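Local coordinates for thioesterase (Streptomyces sp. WAC02707, PDB 6VAP), which is a type II thioesterase of the borrelidin biosynthetic cluster and probably hydrolyses misprimed or stalled acyl groups from carrier proteins of the assembly line, at residues 9-12 and 13-16; 55-59 and 60-64; 66-69 and 70-73; 104-107 and 108-112. All blocks are in the same frame, centred on the assembly; numbering follows the deposited sequence.

Contact 1 of 4, residues 9-12 and 13-16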
loop_
_atom_site.group_PDB
_atom_site.type_symbol
_atom_site.label_atom_id
_atom_site.label_comp_id
_atom_site.label_asym_id
_atom_site.label_seq_id
_atom_site.Cartn_x
_atom_site.Cartn_y
_atom_site.Cartn_z
ATOM N N HIS A 9 -2.220 20.612 -1.233
ATOM C CA HIS A 9 -1.766 20.552 -2.622
ATOM C C HIS A 9 -1.803 19.100 -3.074
ATOM O O HIS A 9 -1.163 18.240 -2.463
ATOM C CB HIS A 9 -0.352 21.133 -2.786
ATOM C CG HIS A 9 -0.079 22.314 -1.904
ATOM N ND1 HIS A 9 0.131 22.197 -0.544
ATOM C CD2 HIS A 9 0.012 23.637 -2.186
ATOM C CE1 HIS A 9 0.344 23.395 -0.029
ATOM N NE2 HIS A 9 0.275 24.286 -1.002
ATOM N N SER A 10 -2.553 18.822 -4.136
ATOM C CA SER A 10 -2.668 17.476 -4.678
ATOM C C SER A 10 -2.439 17.500 -6.189
ATOM O O SER A 10 -2.686 18.501 -6.868
ATOM C CB SER A 10 -4.048 16.850 -4.364
ATOM O OG SER A 10 -4.425 17.034 -3.005
ATOM N N ASP A 11 -1.977 16.379 -6.715
ATOM C CA ASP A 11 -1.825 16.179 -8.147
ATOM C C ASP A 11 -2.639 14.944 -8.546
ATOM O O ASP A 11 -3.395 14.378 -7.748
ATOM C CB ASP A 11 -0.345 16.046 -8.523
ATOM C CG ASP A 11 0.373 14.966 -7.732
ATOM O OD1 ASP A 11 -0.071 13.808 -7.769
ATOM O OD2 ASP A 11 1.385 15.282 -7.075
ATOM N N VAL A 12 -2.488 14.533 -9.806
ATOM C CA VAL A 12 -3.274 13.422 -10.326
ATOM C C VAL A 12 -2.968 12.151 -9.564
ATOM O O VAL A 12 -3.865 11.322 -9.343
ATOM C CB VAL A 12 -3.016 13.258 -11.839
ATOM C CG1 VAL A 12 -1.621 12.704 -12.097
ATOM C CG2 VAL A 12 -4.067 12.350 -12.457
ATOM N N TRP A 13 -1.717 11.987 -9.119
ATOM C CA TRP A 13 -1.332 10.757 -8.430
ATOM C C TRP A 13 -1.505 10.821 -6.913
ATOM O O TRP A 13 -1.884 9.834 -6.275
ATOM C CB TRP A 13 0.142 10.417 -8.723
ATOM C CG TRP A 13 0.386 9.791 -10.041
ATOM C CD1 TRP A 13 0.758 10.422 -11.212
ATOM C CD2 TRP A 13 0.388 8.394 -10.315
ATOM N NE1 TRP A 13 0.919 9.484 -12.213
ATOM C CE2 TRP A 13 0.738 8.235 -11.679
ATOM C CE3 TRP A 13 0.162 7.256 -9.534
ATOM C CZ2 TRP A 13 0.803 6.996 -12.287
ATOM C CZ3 TRP A 13 0.237 6.015 -10.151
ATOM C CH2 TRP A 13 0.540 5.905 -11.511
ATOM N N ILE A 14 -1.197 11.962 -6.316
ATOM C CA ILE A 14 -0.994 12.070 -4.877
ATOM C C ILE A 14 -2.054 12.989 -4.314
ATOM O O ILE A 14 -2.072 14.180 -4.640
ATOM C CB ILE A 14 0.411 12.590 -4.534
ATOM C CG1 ILE A 14 1.466 11.618 -5.109
ATOM C CG2 ILE A 14 0.554 12.734 -3.028
ATOM C CD1 ILE A 14 2.867 12.137 -5.080
ATOM N N ARG A 15 -2.906 12.457 -3.445
ATOM C CA ARG A 15 -4.008 13.213 -2.864
ATOM C C ARG A 15 -3.666 13.532 -1.412
ATOM O O ARG A 15 -3.438 12.625 -0.603
ATOM C CB ARG A 15 -5.317 12.428 -2.956
ATOM C CG ARG A 15 -5.643 11.908 -4.360
ATOM C CD ARG A 15 -5.841 13.078 -5.336
ATOM N NE ARG A 15 -5.700 12.642 -6.723
ATOM C CZ ARG A 15 -6.709 12.333 -7.528
ATOM N NH1 ARG A 15 -7.955 12.405 -7.083
ATOM N NH2 ARG A 15 -6.463 11.954 -8.780
ATOM N N GLN A 16 -3.642 14.813 -1.083
ATOM C CA GLN A 16 -3.379 15.312 0.266
ATOM C C GLN A 16 -4.709 15.842 0.789
ATOM O O GLN A 16 -5.155 16.927 0.404
ATOM C CB GLN A 16 -2.306 16.397 0.210
ATOM C CG GLN A 16 -1.904 16.957 1.564
ATOM C CD GLN A 16 -0.903 18.088 1.456
ATOM O OE1 GLN A 16 -0.636 18.583 0.372
ATOM N NE2 GLN A 16 -0.346 18.499 2.580
#
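D11 and I14 hold a tight reversal that leads the chain into strand 14-15, an outermost strand of the alpha/beta-hydrolase sheet. D11 N bonds I14 O at 3.0 Å. D11 OD1 reaches over the bend to I14 N at 2.6 Å, on the syn side but well out of the carboxylate plane. The same oxygen also receives a weak bond from W13 N. CG of D11 sits between its backbone N and carbonyl carbon (chi1 54°), which swings the carboxylate back over the turn.

The side built by W13 and I14 is buried and tightly packed. W13 packs on P59, on V56 and on L80 of helix 73-87 and makes a cation-pi contact with R64, while I14 packs on L54 and on V83 and L84 of the same helix. V12 covers the indole from the exposed side, its CG1 lying obliquely 3.4 Å from W13 CD1.

The start of the segment is looser. H9 and S10 are exposed. H9 is poorly ordered, yet H9 N bonds Q16 OE1, which R87 also holds. Q16 N gives a nearly straight bond to S10 OG (168°).

R15 bends at chi2 and runs back toward the D11 and V12 carbonyls. Its NE makes only a weak bond to D11 O. R15 NH2, which also pairs with D63, donates to V12 O at 2.7 Å, with that oxygen close to the guanidinium plane.

Contact 2 of 4, residues 55-59 and 60-64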
loop_
_atom_site.group_PDB
_atom_site.type_symbol
_atom_site.label_atom_id
_atom_site.label_comp_id
_atom_site.label_asym_id
_atom_site.label_seq_id
_atom_site.Cartn_x
_atom_site.Cartn_y
_atom_site.Cartn_z
ATOM N N ALA A 55 -2.134 10.079 -0.115
ATOM C CA ALA A 55 -2.861 8.906 -0.571
ATOM C C ALA A 55 -2.744 8.831 -2.090
ATOM O O ALA A 55 -2.940 9.831 -2.791
ATOM C CB ALA A 55 -4.314 8.957 -0.107
ATOM N N VAL A 56 -2.412 7.662 -2.594
ATOM C CA VAL A 56 -2.135 7.510 -4.016
ATOM C C VAL A 56 -3.409 7.092 -4.736
ATOM O O VAL A 56 -4.105 6.165 -4.321
ATOM C CB VAL A 56 -0.998 6.496 -4.238
ATOM C CG1 VAL A 56 -0.700 6.309 -5.697
ATOM C CG2 VAL A 56 0.265 6.980 -3.477
ATOM N N GLN A 57 -3.684 7.753 -5.837
ATOM C CA GLN A 57 -4.780 7.423 -6.734
ATOM C C GLN A 57 -4.206 6.777 -7.979
ATOM O O GLN A 57 -3.597 7.457 -8.800
ATOM C CB GLN A 57 -5.558 8.690 -7.093
ATOM C CG GLN A 57 -6.770 8.460 -7.975
ATOM C CD GLN A 57 -8.018 8.123 -7.170
ATOM O OE1 GLN A 57 -8.012 7.209 -6.386
ATOM N NE2 GLN A 57 -9.097 8.843 -7.404
ATOM N N TYR A 58 -4.462 5.497 -8.172
ATOM C CA TYR A 58 -3.986 4.830 -9.375
ATOM C C TYR A 58 -4.856 5.203 -10.580
ATOM O O TYR A 58 -6.029 5.553 -10.430
ATOM C CB TYR A 58 -4.001 3.319 -9.205
ATOM C CG TYR A 58 -3.417 2.793 -7.919
ATOM C CD1 TYR A 58 -2.188 3.236 -7.452
ATOM C CD2 TYR A 58 -4.097 1.836 -7.172
ATOM C CE1 TYR A 58 -1.650 2.730 -6.287
ATOM C CE2 TYR A 58 -3.566 1.310 -6.052
ATOM C CZ TYR A 58 -2.338 1.759 -5.587
ATOM O OH TYR A 58 -1.847 1.208 -4.409
ATOM N N PRO A 59 -4.296 5.160 -11.785
ATOM C CA PRO A 59 -5.110 5.402 -12.983
ATOM C C PRO A 59 -6.281 4.436 -13.059
ATOM O O PRO A 59 -6.200 3.282 -12.617
ATOM C CB PRO A 59 -4.136 5.162 -14.139
ATOM C CG PRO A 59 -2.761 5.373 -13.538
ATOM C CD PRO A 59 -2.883 4.892 -12.097
ATOM N N GLY A 60 -7.368 4.926 -13.650
ATOM C CA GLY A 60 -8.491 4.096 -13.997
ATOM C C GLY A 60 -9.661 4.136 -13.043
ATOM O O GLY A 60 -10.643 3.427 -13.274
ATOM N N ARG A 61 -9.606 4.937 -11.990
ATOM C CA ARG A 61 -10.678 4.985 -11.011
ATOM C C ARG A 61 -11.060 6.425 -10.710
ATOM O O ARG A 61 -10.219 7.328 -10.740
ATOM C CB ARG A 61 -10.273 4.275 -9.714
ATOM C CG ARG A 61 -9.153 4.978 -8.954
ATOM C CD ARG A 61 -8.180 3.955 -8.387
ATOM N NE ARG A 61 -7.550 3.188 -9.454
ATOM C CZ ARG A 61 -7.281 1.895 -9.387
ATOM N NH1 ARG A 61 -7.548 1.225 -8.280
ATOM N NH2 ARG A 61 -6.701 1.293 -10.423
ATOM N N GLN A 62 -12.348 6.621 -10.414
ATOM C CA GLN A 62 -12.874 7.924 -10.025
ATOM C C GLN A 62 -12.490 8.981 -11.050
ATOM O O GLN A 62 -12.881 8.882 -12.211
ATOM C CB GLN A 62 -12.390 8.297 -8.625
ATOM C CG GLN A 62 -12.762 7.248 -7.557
ATOM C CD GLN A 62 -12.223 7.611 -6.180
ATOM O OE1 GLN A 62 -11.228 8.309 -6.058
ATOM N NE2 GLN A 62 -12.891 7.131 -5.135
ATOM N N ASP A 63 -11.769 10.019 -10.635
ATOM C CA ASP A 63 -11.445 11.108 -11.545
ATOM C C ASP A 63 -10.453 10.665 -12.606
ATOM O O ASP A 63 -10.316 11.358 -13.617
ATOM C CB ASP A 63 -10.872 12.296 -10.771
ATOM C CG ASP A 63 -9.595 11.936 -10.033
ATOM O OD1 ASP A 63 -9.669 11.164 -9.059
ATOM O OD2 ASP A 63 -8.531 12.427 -10.434
ATOM N N ARG A 64 -9.749 9.542 -12.399
ATOM C CA ARG A 64 -8.834 8.988 -13.395
ATOM C C ARG A 64 -9.459 7.856 -14.223
ATOM O O ARG A 64 -8.733 7.074 -14.845
ATOM C CB ARG A 64 -7.565 8.485 -12.703
ATOM C CG ARG A 64 -6.901 9.498 -11.797
ATOM C CD ARG A 64 -5.536 9.053 -11.405
ATOM N NE ARG A 64 -4.587 9.187 -12.504
ATOM C CZ ARG A 64 -3.283 8.933 -12.441
ATOM N NH1 ARG A 64 -2.741 8.444 -11.338
ATOM N NH2 ARG A 64 -2.531 9.099 -13.529
#
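The guanidinium of R61 has Y58 CB over one face, 3.3 Å above its plane, and P59 O at its edge. The Y58 ring stands almost upright to this group, at 86°, and meets R61 CZ with its own edge. The guanidinium of R64 has P59 CG over one face, offset toward the rim, and Q57 O at its edge.

The chain makes a type II beta turn from Y58 to R61, with G60 at a positive phi (100°). R61 curls back over this turn: NH2 donates to P59 O at 3.0 Å, while NE adds weak bonds to P59 O and Y58 O. R64 NH1 bonds Q57 O at 2.9 Å, in the carbonyl plane.

Q57 bends at chi2 and turns its amide into the loop that follows. Its NE2 gives a nearly straight bond to Q62 OE1 at 2.6 Å. A second, less straight bond goes from NE2 to D63 OD1 at 2.9 Å, met nearly along its C-O axis. Both acceptors lie in the Q57 amide plane, and Q57 OE1 accepts from A37 N, so the flip of the amide is well defined.

The two arginines also have acidic partners, D177 for R61 and E67 for R64, while D63 has R15. The buried positive charges are probably balanced by these carboxylates and by the backbone carbonyls. Both arginines probably stay protonated while tying the turn to its surroundings.

Contact 3 of 4, residues 66-69 and 70-73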
loop_
_atom_site.group_PDB
_atom_site.type_symbol
_atom_site.label_atom_id
_atom_site.label_comp_id
_atom_site.label_asym_id
_atom_site.label_seq_id
_atom_site.Cartn_x
_atom_site.Cartn_y
_atom_site.Cartn_z
ATOM N N ALA A 66 -10.928 7.753 -17.001
ATOM C CA ALA A 66 -10.615 7.792 -18.426
ATOM C C ALA A 66 -9.230 7.211 -18.709
ATOM O O ALA A 66 -9.008 6.629 -19.780
ATOM C CB ALA A 66 -10.702 9.226 -18.953
ATOM N N GLU A 67 -8.296 7.340 -17.768
ATOM C CA GLU A 67 -6.959 6.803 -17.987
ATOM C C GLU A 67 -6.988 5.281 -17.992
ATOM O O GLU A 67 -7.721 4.652 -17.230
ATOM C CB GLU A 67 -6.000 7.321 -16.915
ATOM C CG GLU A 67 -5.991 8.850 -16.820
ATOM C CD GLU A 67 -4.920 9.370 -15.876
ATOM O OE1 GLU A 67 -3.740 8.989 -16.069
ATOM O OE2 GLU A 67 -5.269 10.154 -14.945
ATOM N N LYS A 68 -6.192 4.693 -18.857
ATOM C CA LYS A 68 -6.100 3.237 -18.920
ATOM C C LYS A 68 -5.481 2.726 -17.625
ATOM O O LYS A 68 -4.437 3.231 -17.209
ATOM C CB LYS A 68 -5.255 2.808 -20.124
ATOM C CG LYS A 68 -5.364 1.337 -20.486
ATOM C CD LYS A 68 -4.116 0.569 -20.064
ATOM C CE LYS A 68 -4.313 -0.937 -20.194
ATOM N NZ LYS A 68 -5.335 -1.465 -19.239
ATOM N N PRO A 69 -6.081 1.741 -16.967
ATOM C CA PRO A 69 -5.496 1.250 -15.718
ATOM C C PRO A 69 -4.219 0.460 -15.969
ATOM O O PRO A 69 -4.055 -0.220 -16.982
ATOM C CB PRO A 69 -6.594 0.356 -15.137
ATOM C CG PRO A 69 -7.390 -0.069 -16.308
ATOM C CD PRO A 69 -7.331 1.049 -17.306
ATOM N N LEU A 70 -3.288 0.576 -15.038
ATOM C CA LEU A 70 -2.030 -0.146 -15.130
ATOM C C LEU A 70 -2.225 -1.591 -14.693
ATOM O O LEU A 70 -3.107 -1.913 -13.900
ATOM C CB LEU A 70 -0.968 0.538 -14.268
ATOM C CG LEU A 70 -0.618 1.961 -14.758
ATOM C CD1 LEU A 70 0.405 2.587 -13.819
ATOM C CD2 LEU A 70 -0.105 1.922 -16.206
ATOM N N GLU A 71 -1.381 -2.467 -15.211
ATOM C CA GLU A 71 -1.530 -3.904 -15.029
ATOM C C GLU A 71 -0.317 -4.555 -14.383
ATOM O O GLU A 71 -0.246 -5.782 -14.354
ATOM C CB GLU A 71 -1.798 -4.562 -16.390
ATOM C CG GLU A 71 -3.101 -4.129 -17.040
ATOM C CD GLU A 71 -3.273 -4.689 -18.440
ATOM O OE1 GLU A 71 -2.324 -5.317 -18.953
ATOM O OE2 GLU A 71 -4.356 -4.495 -19.022
ATOM N N ASP A 72 0.633 -3.775 -13.880
ATOM C CA ASP A 72 1.920 -4.294 -13.437
ATOM C C ASP A 72 2.371 -3.433 -12.271
ATOM O O ASP A 72 2.324 -2.205 -12.360
ATOM C CB ASP A 72 2.955 -4.292 -14.575
ATOM C CG ASP A 72 4.345 -4.669 -14.092
ATOM O OD1 ASP A 72 4.548 -5.837 -13.694
ATOM O OD2 ASP A 72 5.240 -3.798 -14.113
ATOM N N ILE A 73 2.830 -4.073 -11.197
ATOM C CA ILE A 73 3.311 -3.335 -10.035
ATOM C C ILE A 73 4.543 -2.513 -10.385
ATOM O O ILE A 73 4.689 -1.359 -9.964
ATOM C CB ILE A 73 3.606 -4.322 -8.896
ATOM C CG1 ILE A 73 2.299 -4.942 -8.361
ATOM C CG2 ILE A 73 4.362 -3.601 -7.754
ATOM C CD1 ILE A 73 1.601 -4.055 -7.382
#
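The first torsion of K68 (chi1 -166°) sends its chain away from its own N, and bends at chi2 and chi4 return the amine toward E71. E71 leaves its backbone at chi1 -64° and stays straight, which carries OE2 out to the lysine amine. The two side chains cross at about a right angle.

K68 NZ forms a salt bridge with E71 OE2 at 3.2 Å. It approaches from above the carboxylate plane. The same amine donates to P69 O at 2.9 Å, lying in the carbonyl plane.

The backbone from E67 to L70 is extended, with angles close to polyproline II. This part of the loop between strand 52-56 and helix 73-87 therefore runs without internal turns, and the loop ends at D72, the N-cap of that helix. L70 turns away from the salt bridge and packs on W13, L76 and Q79.

K68 is exposed and E71 partly so, and the E71 side chain also touches R179 of helix 167-182. The ion pair sits toward solvent, where its attraction is probably screened. The lysine nevertheless bridges a carboxylate and a backbone carbonyl, a local link across P69 and L70.

Contact 4 of 4, residues 104-107 and 108-112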
loop_
_atom_site.group_PDB
_atom_site.type_symbol
_atom_site.label_atom_id
_atom_site.label_comp_id
_atom_site.label_asym_id
_atom_site.label_seq_id
_atom_site.Cartn_x
_atom_site.Cartn_y
_atom_site.Cartn_z
ATOM N N ALA A 104 4.140 -0.686 -2.124
ATOM C CA ALA A 104 4.897 0.045 -1.115
ATOM C C ALA A 104 6.300 -0.495 -0.979
ATOM O O ALA A 104 7.242 0.287 -0.799
ATOM C CB ALA A 104 4.196 0.012 0.245
ATOM N N PHE A 105 6.451 -1.818 -1.063
ATOM C CA PHE A 105 7.768 -2.415 -0.948
ATOM C C PHE A 105 8.628 -2.052 -2.139
ATOM O O PHE A 105 9.823 -1.824 -1.988
ATOM C CB PHE A 105 7.644 -3.923 -0.822
ATOM C CG PHE A 105 8.921 -4.666 -1.137
ATOM C CD1 PHE A 105 9.945 -4.773 -0.192
ATOM C CD2 PHE A 105 9.079 -5.291 -2.335
ATOM C CE1 PHE A 105 11.091 -5.466 -0.478
ATOM C CE2 PHE A 105 10.218 -5.988 -2.621
ATOM C CZ PHE A 105 11.235 -6.080 -1.689
ATOM N N GLU A 106 8.051 -2.067 -3.334
ATOM C CA GLU A 106 8.781 -1.712 -4.543
ATOM C C GLU A 106 9.191 -0.250 -4.519
ATOM O O GLU A 106 10.307 0.088 -4.934
ATOM C CB GLU A 106 7.914 -2.035 -5.761
ATOM C CG GLU A 106 7.810 -3.508 -6.084
ATOM C CD GLU A 106 9.177 -4.095 -6.460
ATOM O OE1 GLU A 106 10.047 -3.314 -6.864
ATOM O OE2 GLU A 106 9.351 -5.314 -6.326
ATOM N N LEU A 107 8.303 0.621 -4.035
ATOM C CA LEU A 107 8.648 2.030 -3.875
ATOM C C LEU A 107 9.750 2.201 -2.848
ATOM O O LEU A 107 10.679 2.989 -3.049
ATOM C CB LEU A 107 7.407 2.836 -3.468
ATOM C CG LEU A 107 6.333 2.919 -4.523
ATOM C CD1 LEU A 107 5.001 3.468 -3.920
ATOM C CD2 LEU A 107 6.807 3.847 -5.645
ATOM N N ALA A 108 9.730 1.388 -1.797
ATOM C CA ALA A 108 10.795 1.467 -0.804
ATOM C C ALA A 108 12.143 1.116 -1.415
ATOM O O ALA A 108 13.156 1.777 -1.166
ATOM C CB ALA A 108 10.477 0.557 0.374
ATOM N N ARG A 109 12.174 0.060 -2.213
ATOM C CA ARG A 109 13.385 -0.322 -2.911
ATOM C C ARG A 109 13.925 0.828 -3.727
ATOM O O ARG A 109 15.135 1.065 -3.731
ATOM C CB ARG A 109 13.099 -1.514 -3.832
ATOM C CG ARG A 109 13.161 -2.866 -3.213
ATOM C CD ARG A 109 12.807 -3.953 -4.249
ATOM N NE ARG A 109 13.670 -5.122 -4.135
ATOM C CZ ARG A 109 13.651 -6.138 -4.982
ATOM N NH1 ARG A 109 12.824 -6.114 -6.017
ATOM N NH2 ARG A 109 14.438 -7.171 -4.772
ATOM N N ARG A 110 13.036 1.570 -4.403
ATOM C CA ARG A 110 13.473 2.688 -5.238
ATOM C C ARG A 110 13.929 3.904 -4.420
ATOM O O ARG A 110 14.853 4.623 -4.817
ATOM C CB ARG A 110 12.328 3.050 -6.176
ATOM C CG ARG A 110 12.117 2.035 -7.269
ATOM C CD ARG A 110 10.679 2.035 -7.750
ATOM N NE ARG A 110 10.516 1.240 -8.990
ATOM C CZ ARG A 110 10.374 -0.087 -8.999
ATOM N NH1 ARG A 110 10.416 -0.776 -7.863
ATOM N NH2 ARG A 110 10.216 -0.728 -10.139
ATOM N N PHE A 111 13.272 4.177 -3.297
ATOM C CA PHE A 111 13.719 5.257 -2.429
ATOM C C PHE A 111 15.125 4.989 -1.934
ATOM O O PHE A 111 15.982 5.873 -1.997
ATOM C CB PHE A 111 12.754 5.435 -1.262
ATOM C CG PHE A 111 11.540 6.258 -1.601
ATOM C CD1 PHE A 111 11.655 7.626 -1.850
ATOM C CD2 PHE A 111 10.292 5.689 -1.620
ATOM C CE1 PHE A 111 10.566 8.395 -2.141
ATOM C CE2 PHE A 111 9.164 6.458 -1.902
ATOM C CZ PHE A 111 9.295 7.801 -2.180
ATOM N N GLU A 112 15.379 3.761 -1.460
ATOM C CA GLU A 112 16.679 3.420 -0.899
ATOM C C GLU A 112 17.767 3.456 -1.958
ATOM O O GLU A 112 18.857 3.971 -1.702
ATOM C CB GLU A 112 16.623 2.042 -0.250
ATOM C CG GLU A 112 15.664 1.959 0.953
ATOM C CD GLU A 112 16.070 0.856 1.949
ATOM O OE1 GLU A 112 16.979 0.037 1.622
ATOM O OE2 GLU A 112 15.485 0.828 3.060
#
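R110 lies back along helix 99-113 over E106, four residues earlier. Its CB sits 3.5 Å from L107 O. CG and CD then pass E106 O, with CD of R110 at 3.4 Å. The chain is extended from CG to NE, which brings the guanidinium edge to E106. NH1 donates to E106 OE1 at 2.8 Å, using the anti lone pair of that oxygen, in a salt bridge. NH1 also donates to E106 O at 3.1 Å, from above the carbonyl plane. The backbone N of R110 reaches E106 O from the other face, so two donors hold this oxygen.

E106 bends at chi2 and spreads its carboxylate between two arginines, forming a salt-bridge network with R109 and R110. Its OE2 makes a looser salt bridge with R109 NH1 at 3.6 Å. R109 passes over one face of the F105 ring, with R109 NE 3.6 Å from F105 CZ. The ring and guanidinium planes are 30° apart. Further out, R110 NH2 forms a salt bridge with D74 and a hydrogen bond with N78, E106 OE2 accepts from Y184 OH, and R109 NH2 donates to R187 O.

Backbone bonds such as F111 N to L107 O (2.9 Å) keep the helical spacing. In the beta-alpha-beta unit of strands 92-97 and 120-124, A104 and F105 pack on L121 of strand 120-124, L107 packs on L30 of strand 26-30, and the E106-R110 pair faces helix 73-87.

In the fold
Contacts 1, 2 and 3 touch one another in series, contacts 1 and 2 through neighbouring strands of the sheet. The centres of contacts 1 and 2 are about 10 Å apart, as are those of contacts 2 and 3. R15 NH2 and D63 OD2 form a salt bridge at 2.7 Å between contacts 1 and 2. P59 packs against residues 67-70 of contact 3. Contact 4 lies about 19 Å from contact 3, centre to centre. The two still touch, I73 CG2 to E106 CG at 3.8 Å, where helix 73-87 meets helix 99-113. S98, H232 and D204 probably form the catalytic triad. The side chains of Y58 in contact 2 and A104 in contact 4 touch the likely nucleophile elbow around S98.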